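Local coordinates for protein 3-dehydroshikimate dehydratase (Bacillus anthracis, PDB 3DX5) that catalyses the dehydration of 3-dehydroshikimate to 3,4-dihydroxybenzoate, a manganese-dependent step in the biosynthesis of the siderophore petrobactin, at residues D69-S74 against I83-Q88; L140-P145 against N170-H175; Q195-K200 against H248-E253. One frame throughout, in Å; residues are numbered along the deposited sequence. Where two conformers were deposited one is given.

Contact 1 (D69-S74 against I83-Q88); sequences DYLDIS and IEKCEQ. With DHB (3,4-dihydroxybenzoic acid), chain D.
Lys-85 reaches from helix 79-96 to the loop 69-74 and ties two consecutive loop residues together through its ammonium group. NZ forms a salt bridge with Asp-69 OD2 at 2.7 Å, meeting it from above the carboxylate plane, and donates to Tyr-70 O at 2.9 Å, in the carbonyl plane. The lysine spans the gap because CG stands anti to the backbone N (chi1 -178°) and the chain beyond is extended. Asp-69 OD2 is gripped a second time by its neighbour's amide: Tyr-70 N donates to its anti lone pair at 2.7 Å, with a bent N-H...O angle of 131°. The backbone is thus held on both sides of Tyr-70 CA, at its own N and O, while the ring leads away from the helix. Tyr-70 binds the substrate: its OH donates to O1 of 3,4-dihydroxybenzoic acid at 2.5 Å, and a hydrogen bond with Trp-35 NE1 helps set its position. This polar knot is the close part of the contact. The apolar part is small and looser: Leu-71 CD1 meets Cys-86 SG at 3.9 Å, and Leu-71 CD2 lies 4.1 Å from Lys-85 CG. Leu-71 and Cys-86 are buried, whereas Lys-85 and Tyr-70, on which Ala-220 of the second subunit packs, stay partly exposed. The loop leaves the barrel at the end of strand 64-68. Asp-69 O accepts from Arg-102 NE of strand 100-103, Leu-71 packs on Leu-89 further along helix 79-96, and Cys-86 touches Phe-132 of helix 115-134.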
loop_
_atom_site.group_PDB
_atom_site.type_symbol
_atom_site.label_atom_id
_atom_site.label_comp_id
_atom_site.label_asym_id
_atom_site.label_seq_id
_atom_site.Cartn_x
_atom_site.Cartn_y
_atom_site.Cartn_z
ATOM N N ASP A 69 7.562 -6.636 9.564
ATOM C CA ASP A 69 6.141 -6.807 9.678
ATOM C C ASP A 69 5.604 -5.968 10.827
ATOM O O ASP A 69 6.208 -4.949 11.173
ATOM C CB ASP A 69 5.811 -8.302 9.804
ATOM C CG ASP A 69 4.455 -8.653 9.155
ATOM O OD1 ASP A 69 4.417 -9.587 8.320
ATOM O OD2 ASP A 69 3.425 -7.995 9.480
ATOM N N TYR A 70 4.470 -6.376 11.394
ATOM C CA TYR A 70 3.699 -5.571 12.348
ATOM C C TYR A 70 3.013 -6.595 13.223
ATOM O O TYR A 70 2.202 -7.371 12.733
ATOM C CB TYR A 70 2.618 -4.711 11.610
ATOM C CG TYR A 70 3.165 -3.959 10.389
ATOM C CD1 TYR A 70 3.667 -2.646 10.514
ATOM C CD2 TYR A 70 3.219 -4.576 9.111
ATOM C CE1 TYR A 70 4.210 -1.969 9.397
ATOM C CE2 TYR A 70 3.787 -3.921 8.025
ATOM C CZ TYR A 70 4.270 -2.620 8.170
ATOM O OH TYR A 70 4.810 -1.957 7.071
ATOM N N LEU A 71 3.353 -6.655 14.497
ATOM C CA LEU A 71 2.660 -7.601 15.375
ATOM C C LEU A 71 1.761 -6.837 16.331
ATOM O O LEU A 71 2.215 -5.965 17.037
ATOM C CB LEU A 71 3.654 -8.471 16.135
ATOM C CG LEU A 71 4.580 -9.288 15.232
ATOM C CD1 LEU A 71 5.731 -9.898 16.060
ATOM C CD2 LEU A 71 3.742 -10.375 14.485
ATOM N N ASP A 72 0.484 -7.170 16.335
ATOM C CA ASP A 72 -0.447 -6.478 17.176
ATOM C C ASP A 72 -0.426 -7.065 18.587
ATOM O O ASP A 72 -0.946 -8.157 18.839
ATOM C CB ASP A 72 -1.852 -6.530 16.576
ATOM C CG ASP A 72 -2.844 -5.675 17.360
ATOM O OD1 ASP A 72 -2.425 -4.900 18.260
ATOM O OD2 ASP A 72 -4.054 -5.787 17.090
ATOM N N ILE A 73 0.184 -6.341 19.510
ATOM C CA ILE A 73 0.145 -6.789 20.891
ATOM C C ILE A 73 -0.592 -5.781 21.814
ATOM O O ILE A 73 -0.482 -5.845 23.024
ATOM C CB ILE A 73 1.553 -7.392 21.398
ATOM C CG1 ILE A 73 2.760 -6.638 20.926
ATOM C CG2 ILE A 73 1.870 -8.676 20.673
ATOM C CD1 ILE A 73 2.735 -5.282 21.313
ATOM N N SER A 74 -1.351 -4.865 21.216
ATOM C CA SER A 74 -2.250 -3.977 21.954
ATOM C C SER A 74 -3.322 -4.769 22.730
ATOM O O SER A 74 -3.555 -5.950 22.467
ATOM C CB SER A 74 -2.929 -2.993 21.005
ATOM O OG SER A 74 -4.016 -3.613 20.312
ATOM N N ILE A 83 -0.019 -14.525 18.004
ATOM C CA ILE A 83 0.810 -15.732 18.155
ATOM C C ILE A 83 0.821 -16.624 16.895
ATOM O O ILE A 83 1.889 -17.090 16.499
ATOM C CB ILE A 83 0.451 -16.556 19.440
ATOM C CG1 ILE A 83 0.740 -15.736 20.708
ATOM C CG2 ILE A 83 1.210 -17.930 19.501
ATOM C CD1 ILE A 83 2.248 -15.365 20.917
ATOM N N GLU A 84 -0.342 -16.836 16.275
ATOM C CA GLU A 84 -0.432 -17.623 15.034
ATOM C C GLU A 84 0.367 -16.975 13.881
ATOM O O GLU A 84 1.016 -17.669 13.087
ATOM C CB GLU A 84 -1.893 -17.828 14.626
ATOM C CG GLU A 84 -2.683 -18.790 15.502
ATOM C CD GLU A 84 -4.129 -18.961 15.023
ATOM O OE1 GLU A 84 -5.066 -18.600 15.771
ATOM O OE2 GLU A 84 -4.333 -19.442 13.889
ATOM N N LYS A 85 0.308 -15.646 13.800
ATOM C CA LYS A 85 1.113 -14.868 12.855
ATOM C C LYS A 85 2.619 -15.030 13.139
ATOM O O LYS A 85 3.399 -15.212 12.219
ATOM C CB LYS A 85 0.698 -13.394 12.886
ATOM C CG LYS A 85 1.444 -12.507 11.918
ATOM C CD LYS A 85 0.699 -11.197 11.614
ATOM C CE LYS A 85 1.546 -10.385 10.666
ATOM N NZ LYS A 85 1.176 -8.927 10.569
ATOM N N CYS A 86 3.023 -15.008 14.408
ATOM C CA CYS A 86 4.420 -15.266 14.742
ATOM C C CYS A 86 4.876 -16.643 14.266
ATOM O O CYS A 86 5.983 -16.781 13.748
ATOM C CB CYS A 86 4.648 -15.148 16.242
ATOM S SG CYS A 86 4.492 -13.466 16.863
ATOM N N GLU A 87 4.024 -17.648 14.429
ATOM C CA GLU A 87 4.356 -18.970 13.983
ATOM C C GLU A 87 4.501 -19.031 12.468
ATOM O O GLU A 87 5.351 -19.758 11.973
ATOM C CB GLU A 87 3.329 -19.998 14.484
ATOM C CG GLU A 87 3.327 -20.136 16.024
ATOM C CD GLU A 87 2.094 -20.875 16.575
ATOM O OE1 GLU A 87 1.234 -21.311 15.778
ATOM O OE2 GLU A 87 1.977 -21.026 17.809
ATOM N N GLN A 88 3.675 -18.283 11.732
ATOM C CA GLN A 88 3.812 -18.251 10.275
ATOM C C GLN A 88 5.099 -17.476 9.844
ATOM O O GLN A 88 5.817 -17.897 8.941
ATOM C CB GLN A 88 2.535 -17.698 9.609
ATOM C CG GLN A 88 2.620 -17.512 8.058
ATOM C CD GLN A 88 2.935 -18.807 7.289
ATOM O OE1 GLN A 88 2.904 -19.931 7.850
ATOM N NE2 GLN A 88 3.237 -18.659 6.000
HETATM C C1 DHB D . 7.286 2.106 8.079
HETATM C C2 DHB D . 8.593 2.352 8.485
HETATM C C3 DHB D . 9.033 3.661 8.705
HETATM O O3 DHB D . 10.302 3.982 9.111
HETATM C C4 DHB D . 8.077 4.757 8.526
HETATM O O4 DHB D . 8.536 6.007 8.756
HETATM C C5 DHB D . 6.763 4.497 8.148
HETATM C C6 DHB D . 6.383 3.161 7.923
HETATM C C DHB D . 6.850 0.672 7.828
HETATM O O1 DHB D . 5.699 0.357 7.507
HETATM O O2 DHB D . 7.744 -0.309 7.933
#

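Contact 2 (L140-P145 against N170-H175); sequences LLETHP and NLDFLH. With MN (manganese (II) ion), chain B; DHB (3,4-dihydroxybenzoic acid), chain D.
Two donors grip Glu-142 OE1: Asn-170 ND2 across the contact, in a weak bond of 3.0 Å, and Arg-102 NH2 of the preceding barrel strand, in a salt bridge. The Glu-142 and Asn-170 side chains run side by side, carboxylate and amide planes 86° apart. Glu-142 runs extended, with CG opposite its backbone N, which carries OE2 to manganese at 2.1 Å. Asp-172 matches it from the next strand, its OD2 2.1 Å from the metal and its carboxylate in a salt bridge with Lys-200, while O3 of 3,4-dihydroxybenzoic acid occupies another site. The two carboxylates come from the C-terminal ends of parallel strands 138-142 and 167-172, joined through helix 152-162 as a beta-alpha-beta unit of the TIM barrel, whose active site lies at that end. The strands pair through Asn-170 N to Leu-141 O and Thr-143 N to Asn-170 O. Where they part, Thr-143 OG1 accepts from Asp-172 N at 3.0 Å, nearly straight at 164°. Asp-172 stands at the N-cap position of helix 173-178, which carries His-175. That imidazole has Pro-145 CD over one face, 3.3 Å from ND1; ND1 is hydrogen-bonded to Glu-178, which fixes the ring's rotation, and NE2 shares a hydrogen bond with ligand O4 at 2.8 Å. Beside it, inclined at 61°, lies the ring of His-144, the probable proton acceptor, its NE2 2.9 Å from ligand O3.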
loop_
_atom_site.group_PDB
_atom_site.type_symbol
_atom_site.label_atom_id
_atom_site.label_comp_id
_atom_site.label_asym_id
_atom_site.label_seq_id
_atom_site.Cartn_x
_atom_site.Cartn_y
_atom_site.Cartn_z
ATOM N N LEU A 140 13.294 -7.473 16.474
ATOM C CA LEU A 140 13.836 -6.124 16.448
ATOM C C LEU A 140 12.726 -5.098 16.520
ATOM O O LEU A 140 11.870 -5.028 15.614
ATOM C CB LEU A 140 14.628 -5.887 15.160
ATOM C CG LEU A 140 16.071 -6.413 15.163
ATOM C CD1 LEU A 140 16.091 -7.985 15.212
ATOM C CD2 LEU A 140 16.815 -5.897 13.958
ATOM N N LEU A 141 12.745 -4.274 17.565
ATOM C CA LEU A 141 11.817 -3.160 17.627
ATOM C C LEU A 141 12.429 -2.016 16.870
ATOM O O LEU A 141 13.619 -1.708 17.033
ATOM C CB LEU A 141 11.555 -2.725 19.091
ATOM C CG LEU A 141 11.032 -3.827 20.029
ATOM C CD1 LEU A 141 10.886 -3.258 21.471
ATOM C CD2 LEU A 141 9.725 -4.443 19.535
ATOM N N GLU A 142 11.626 -1.384 16.040
ATOM C CA GLU A 142 12.090 -0.235 15.264
ATOM C C GLU A 142 11.868 1.061 16.085
ATOM O O GLU A 142 10.842 1.214 16.716
ATOM C CB GLU A 142 11.350 -0.201 13.914
ATOM C CG GLU A 142 11.839 0.910 13.006
ATOM C CD GLU A 142 11.498 0.645 11.569
ATOM O OE1 GLU A 142 11.526 -0.525 11.130
ATOM O OE2 GLU A 142 11.216 1.623 10.876
ATOM N N THR A 143 12.846 1.955 16.124
ATOM C CA THR A 143 12.683 3.243 16.787
ATOM C C THR A 143 11.760 4.135 15.906
ATOM O O THR A 143 12.094 4.448 14.752
ATOM C CB THR A 143 14.040 3.918 17.016
ATOM O OG1 THR A 143 14.739 3.944 15.781
ATOM C CG2 THR A 143 14.932 3.121 18.064
ATOM N N HIS A 144 10.608 4.504 16.464
ATOM C CA HIS A 144 9.519 5.160 15.742
ATOM C C HIS A 144 8.702 6.113 16.607
ATOM O O HIS A 144 8.417 5.779 17.759
ATOM C CB HIS A 144 8.533 4.107 15.240
ATOM C CG HIS A 144 8.446 4.072 13.764
ATOM N ND1 HIS A 144 7.267 4.261 13.081
ATOM C CD2 HIS A 144 9.423 3.964 12.827
ATOM C CE1 HIS A 144 7.509 4.184 11.783
ATOM N NE2 HIS A 144 8.812 4.011 11.606
ATOM N N PRO A 145 8.324 7.296 16.043
ATOM C CA PRO A 145 7.399 8.186 16.747
ATOM C C PRO A 145 6.039 7.470 16.937
ATOM O O PRO A 145 5.713 6.508 16.209
ATOM C CB PRO A 145 7.270 9.399 15.811
ATOM C CG PRO A 145 7.576 8.809 14.424
ATOM C CD PRO A 145 8.631 7.780 14.676
ATOM N N ASN A 170 16.068 -2.283 15.672
ATOM C CA ASN A 170 16.307 -1.751 14.345
ATOM C C ASN A 170 16.400 -0.231 14.492
ATOM O O ASN A 170 15.371 0.444 14.745
ATOM C CB ASN A 170 15.158 -2.089 13.369
ATOM C CG ASN A 170 15.447 -1.565 11.963
ATOM O OD1 ASN A 170 16.603 -1.446 11.576
ATOM N ND2 ASN A 170 14.419 -1.180 11.244
ATOM N N LEU A 171 17.614 0.316 14.336
ATOM C CA LEU A 171 17.843 1.745 14.635
ATOM C C LEU A 171 17.530 2.585 13.385
ATOM O O LEU A 171 18.249 2.519 12.384
ATOM C CB LEU A 171 19.279 1.980 15.111
ATOM C CG LEU A 171 19.616 3.414 15.538
ATOM C CD1 LEU A 171 18.578 4.004 16.443
ATOM C CD2 LEU A 171 20.948 3.400 16.255
ATOM N N ASP A 172 16.454 3.370 13.449
ATOM C CA ASP A 172 16.029 4.202 12.304
ATOM C C ASP A 172 16.462 5.629 12.675
ATOM O O ASP A 172 15.822 6.305 13.483
ATOM C CB ASP A 172 14.514 4.039 12.115
ATOM C CG ASP A 172 13.971 4.762 10.882
ATOM O OD1 ASP A 172 14.407 5.888 10.564
ATOM O OD2 ASP A 172 13.060 4.198 10.248
ATOM N N PHE A 173 17.602 6.054 12.126
ATOM C CA PHE A 173 18.235 7.309 12.509
ATOM C C PHE A 173 17.397 8.565 12.288
ATOM O O PHE A 173 17.430 9.473 13.126
ATOM C CB PHE A 173 19.592 7.455 11.801
ATOM C CG PHE A 173 20.648 6.557 12.365
ATOM C CD1 PHE A 173 21.252 6.857 13.591
ATOM C CD2 PHE A 173 21.004 5.384 11.695
ATOM C CE1 PHE A 173 22.245 6.019 14.117
ATOM C CE2 PHE A 173 21.988 4.555 12.208
ATOM C CZ PHE A 173 22.612 4.861 13.411
ATOM N N LEU A 174 16.681 8.636 11.180
ATOM C CA LEU A 174 15.740 9.729 10.966
ATOM C C LEU A 174 14.786 9.900 12.169
ATOM O O LEU A 174 14.624 11.001 12.695
ATOM C CB LEU A 174 14.917 9.493 9.670
ATOM C CG LEU A 174 13.947 10.608 9.196
ATOM C CD1 LEU A 174 12.663 10.610 10.073
ATOM C CD2 LEU A 174 14.645 11.953 9.183
ATOM N N HIS A 175 14.141 8.815 12.592
ATOM C CA HIS A 175 13.198 8.912 13.680
ATOM C C HIS A 175 13.846 9.224 15.001
ATOM O O HIS A 175 13.243 9.874 15.845
ATOM C CB HIS A 175 12.308 7.668 13.759
ATOM C CG HIS A 175 11.407 7.546 12.569
ATOM N ND1 HIS A 175 10.592 8.584 12.160
ATOM C CD2 HIS A 175 11.247 6.556 11.660
ATOM C CE1 HIS A 175 9.934 8.217 11.070
ATOM N NE2 HIS A 175 10.311 6.991 10.746
HETATM MN MN MN B . 11.973 2.658 9.241
HETATM C C1 DHB D . 7.286 2.106 8.079
HETATM C C2 DHB D . 8.593 2.352 8.485
HETATM C C3 DHB D . 9.033 3.661 8.705
HETATM O O3 DHB D . 10.302 3.982 9.111
HETATM C C4 DHB D . 8.077 4.757 8.526
HETATM O O4 DHB D . 8.536 6.007 8.756
HETATM C C5 DHB D . 6.763 4.497 8.148
HETATM C C6 DHB D . 6.383 3.161 7.923
HETATM C C DHB D . 6.850 0.672 7.828
HETATM O O1 DHB D . 5.699 0.357 7.507
HETATM O O2 DHB D . 7.744 -0.309 7.933
#

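Contact 3 (Q195-K200 against H248-E253); sequences QHYHFK and HFASLE. With MN (manganese (II) ion), chain B; DHB (3,4-dihydroxybenzoic acid), chain D.
Ala-250 CB sits over one face of the Phe-199 ring, a CH-pi contact with 3.6 Å to the centroid. Tyr-197 CD2 flanks the same methyl group at 4.0 Å, and Leu-252 CD2 closes in on Phe-199 CB. These four residues lie on the outer face of the sheet, where Phe-199 and Tyr-197 are covered by helix 236-243. Behind them the parallel backbones are stitched by four hydrogen bonds, from Tyr-197 N to Phe-249 O through to Glu-253 N to Phe-199 O. Strands 194-202 and 249-252 are neighbouring staves of the TIM barrel, and the opposite face, with His-198 and Ser-251, looks into its interior. There Phe-249 CB lies over the His-196 ring; His-196 ND1 donates to Tyr-197 O at 3.1 Å, from the face of that carbonyl opposite Ser-251 N, and NE2 is hydrogen-bonded to Thr-65 OG1. At the starting ends a water joins Gln-195 O to Phe-249 N. The polar edge at the C-terminal ends is the metal site. His-198 ND1 binds manganese at 2.3 Å, its NE2 being held by Glu-33. Glu-253 binds the ion with both oxygens, OE1 and OE2 each 2.4 Å away. Lys-200 runs alongside it and turns at its last torsion (chi4 -64°), bringing NZ to 2.8 Å from Glu-253 OE1 in a salt bridge; NZ also donates to O3 of 3,4-dihydroxybenzoic acid at 2.8 Å and makes a salt bridge with Asp-172.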
loop_
_atom_site.group_PDB
_atom_site.type_symbol
_atom_site.label_atom_id
_atom_site.label_comp_id
_atom_site.label_asym_id
_atom_site.label_seq_id
_atom_site.Cartn_x
_atom_site.Cartn_y
_atom_site.Cartn_z
ATOM N N GLN A 195 20.707 -4.660 15.776
ATOM C CA GLN A 195 21.019 -5.716 14.794
ATOM C C GLN A 195 20.843 -5.260 13.348
ATOM O O GLN A 195 21.208 -5.989 12.414
ATOM C CB GLN A 195 20.170 -6.961 15.043
ATOM C CG GLN A 195 20.419 -7.606 16.396
ATOM C CD GLN A 195 21.599 -8.549 16.397
ATOM O OE1 GLN A 195 22.756 -8.132 16.324
ATOM N NE2 GLN A 195 21.309 -9.845 16.495
ATOM N N HIS A 196 20.282 -4.062 13.163
ATOM C CA HIS A 196 19.919 -3.573 11.819
ATOM C C HIS A 196 19.742 -2.061 11.865
ATOM O O HIS A 196 19.450 -1.486 12.937
ATOM C CB HIS A 196 18.602 -4.247 11.334
ATOM C CG HIS A 196 18.509 -4.478 9.844
ATOM N ND1 HIS A 196 18.291 -3.463 8.933
ATOM C CD2 HIS A 196 18.514 -5.622 9.123
ATOM C CE1 HIS A 196 18.198 -3.968 7.714
ATOM N NE2 HIS A 196 18.327 -5.281 7.805
ATOM N N TYR A 197 19.938 -1.402 10.729
ATOM C CA TYR A 197 19.622 0.047 10.630
ATOM C C TYR A 197 18.642 0.325 9.493
ATOM O O TYR A 197 18.562 -0.438 8.544
ATOM C CB TYR A 197 20.860 0.910 10.343
ATOM C CG TYR A 197 22.063 0.546 11.165
ATOM C CD1 TYR A 197 22.202 1.016 12.470
ATOM C CD2 TYR A 197 23.079 -0.282 10.630
ATOM C CE1 TYR A 197 23.309 0.675 13.241
ATOM C CE2 TYR A 197 24.198 -0.607 11.380
ATOM C CZ TYR A 197 24.291 -0.129 12.693
ATOM O OH TYR A 197 25.397 -0.444 13.463
ATOM N N HIS A 198 17.947 1.453 9.597
ATOM C CA HIS A 198 17.223 2.096 8.495
ATOM C C HIS A 198 17.849 3.452 8.279
ATOM O O HIS A 198 18.032 4.202 9.246
ATOM C CB HIS A 198 15.733 2.286 8.863
ATOM C CG HIS A 198 14.895 1.074 8.602
ATOM N ND1 HIS A 198 13.523 1.053 8.793
ATOM C CD2 HIS A 198 15.237 -0.158 8.152
ATOM C CE1 HIS A 198 13.060 -0.140 8.457
ATOM N NE2 HIS A 198 14.080 -0.894 8.068
ATOM N N PHE A 199 18.148 3.778 7.025
ATOM C CA PHE A 199 18.709 5.064 6.651
ATOM C C PHE A 199 17.700 5.781 5.744
ATOM O O PHE A 199 17.417 5.311 4.636
ATOM C CB PHE A 199 19.984 4.872 5.799
ATOM C CG PHE A 199 21.251 4.492 6.575
ATOM C CD1 PHE A 199 21.226 4.188 7.933
ATOM C CD2 PHE A 199 22.458 4.370 5.895
ATOM C CE1 PHE A 199 22.401 3.822 8.613
ATOM C CE2 PHE A 199 23.641 4.013 6.556
ATOM C CZ PHE A 199 23.613 3.739 7.926
ATOM N N LYS A 200 17.169 6.921 6.175
ATOM C CA LYS A 200 16.408 7.769 5.248
ATOM C C LYS A 200 16.604 9.204 5.726
ATOM O O LYS A 200 17.090 9.422 6.843
ATOM C CB LYS A 200 14.909 7.350 5.148
ATOM C CG LYS A 200 14.107 7.362 6.495
ATOM C CD LYS A 200 12.619 7.031 6.222
ATOM C CE LYS A 200 11.755 7.082 7.502
ATOM N NZ LYS A 200 12.157 6.035 8.509
ATOM N N HIS A 248 26.194 -4.977 10.920
ATOM C CA HIS A 248 24.730 -4.947 10.639
ATOM C C HIS A 248 24.413 -4.307 9.315
ATOM O O HIS A 248 25.153 -3.431 8.827
ATOM C CB HIS A 248 23.969 -4.257 11.778
ATOM C CG HIS A 248 24.410 -4.720 13.138
ATOM N ND1 HIS A 248 24.438 -6.052 13.501
ATOM C CD2 HIS A 248 24.907 -4.030 14.199
ATOM C CE1 HIS A 248 24.894 -6.160 14.743
ATOM N NE2 HIS A 248 25.189 -4.944 15.185
ATOM N N PHE A 249 23.347 -4.782 8.688
ATOM C CA PHE A 249 22.912 -4.192 7.439
ATOM C C PHE A 249 22.266 -2.837 7.702
ATOM O O PHE A 249 21.562 -2.652 8.719
ATOM C CB PHE A 249 21.893 -5.112 6.756
ATOM C CG PHE A 249 22.530 -6.217 5.912
ATOM C CD1 PHE A 249 22.796 -7.493 6.468
ATOM C CD2 PHE A 249 22.868 -5.975 4.580
ATOM C CE1 PHE A 249 23.405 -8.502 5.685
ATOM C CE2 PHE A 249 23.446 -6.969 3.790
ATOM C CZ PHE A 249 23.721 -8.244 4.339
ATOM N N ALA A 250 22.460 -1.913 6.766
ATOM C CA ALA A 250 21.696 -0.674 6.773
ATOM C C ALA A 250 20.826 -0.687 5.553
ATOM O O ALA A 250 21.337 -0.740 4.432
ATOM C CB ALA A 250 22.654 0.572 6.749
ATOM N N SER A 251 19.504 -0.624 5.744
ATOM C CA SER A 251 18.598 -0.531 4.602
ATOM C C SER A 251 18.421 0.918 4.141
ATOM O O SER A 251 18.253 1.806 4.984
ATOM C CB SER A 251 17.217 -1.062 5.001
ATOM O OG SER A 251 17.185 -2.465 4.852
ATOM N N LEU A 252 18.387 1.141 2.823
ATOM C CA LEU A 252 18.059 2.433 2.265
ATOM C C LEU A 252 16.534 2.494 2.183
ATOM O O LEU A 252 15.939 2.054 1.186
ATOM C CB LEU A 252 18.715 2.645 0.867
ATOM C CG LEU A 252 20.241 2.461 0.849
ATOM C CD1 LEU A 252 20.813 2.796 -0.529
ATOM C CD2 LEU A 252 20.934 3.310 1.975
ATOM N N GLU A 253 15.909 2.996 3.246
ATOM C CA GLU A 253 14.462 2.945 3.369
ATOM C C GLU A 253 13.819 4.085 2.605
ATOM O O GLU A 253 13.382 5.087 3.212
ATOM C CB GLU A 253 14.062 3.046 4.840
ATOM C CG GLU A 253 12.620 2.595 5.105
ATOM C CD GLU A 253 12.245 2.709 6.580
ATOM O OE1 GLU A 253 12.789 3.614 7.253
ATOM O OE2 GLU A 253 11.418 1.888 7.062
HETATM MN MN MN B . 11.973 2.658 9.241
HETATM C C1 DHB D . 7.286 2.106 8.079
HETATM C C2 DHB D . 8.593 2.352 8.485
HETATM C C3 DHB D . 9.033 3.661 8.705
HETATM O O3 DHB D . 10.302 3.982 9.111
HETATM C C4 DHB D . 8.077 4.757 8.526
HETATM O O4 DHB D . 8.536 6.007 8.756
HETATM C C5 DHB D . 6.763 4.497 8.148
HETATM C C6 DHB D . 6.383 3.161 7.923
HETATM C C DHB D . 6.850 0.672 7.828
HETATM O O1 DHB D . 5.699 0.357 7.507
HETATM O O2 DHB D . 7.744 -0.309 7.933
HETATM O O HOH W 1 21.771 -6.923 10.024
HETATM O O HOH W 2 23.708 -8.315 12.096
#

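How the contacts relate
All three contacts meet around one molecule of 3,4-dihydroxybenzoic acid, at its two ends. Contact 1 supplies Tyr-70 at the carboxylate end; its centre lies 19 Å from that of contact 2 and 22 Å from that of contact 3, and it touches neither. Contacts 2 and 3, with centres 10 Å apart, share the manganese and the ligand's hydroxyl end, each giving two of the four protein residues that bind the metal. They also touch directly: Asp-172 OD2 forms a salt bridge with Lys-200 NZ at 2.7 Å, and Leu-171 N probably bonds to His-196 O at 2.9 Å, since strands 167-172 and 194-202 are neighbours in the barrel.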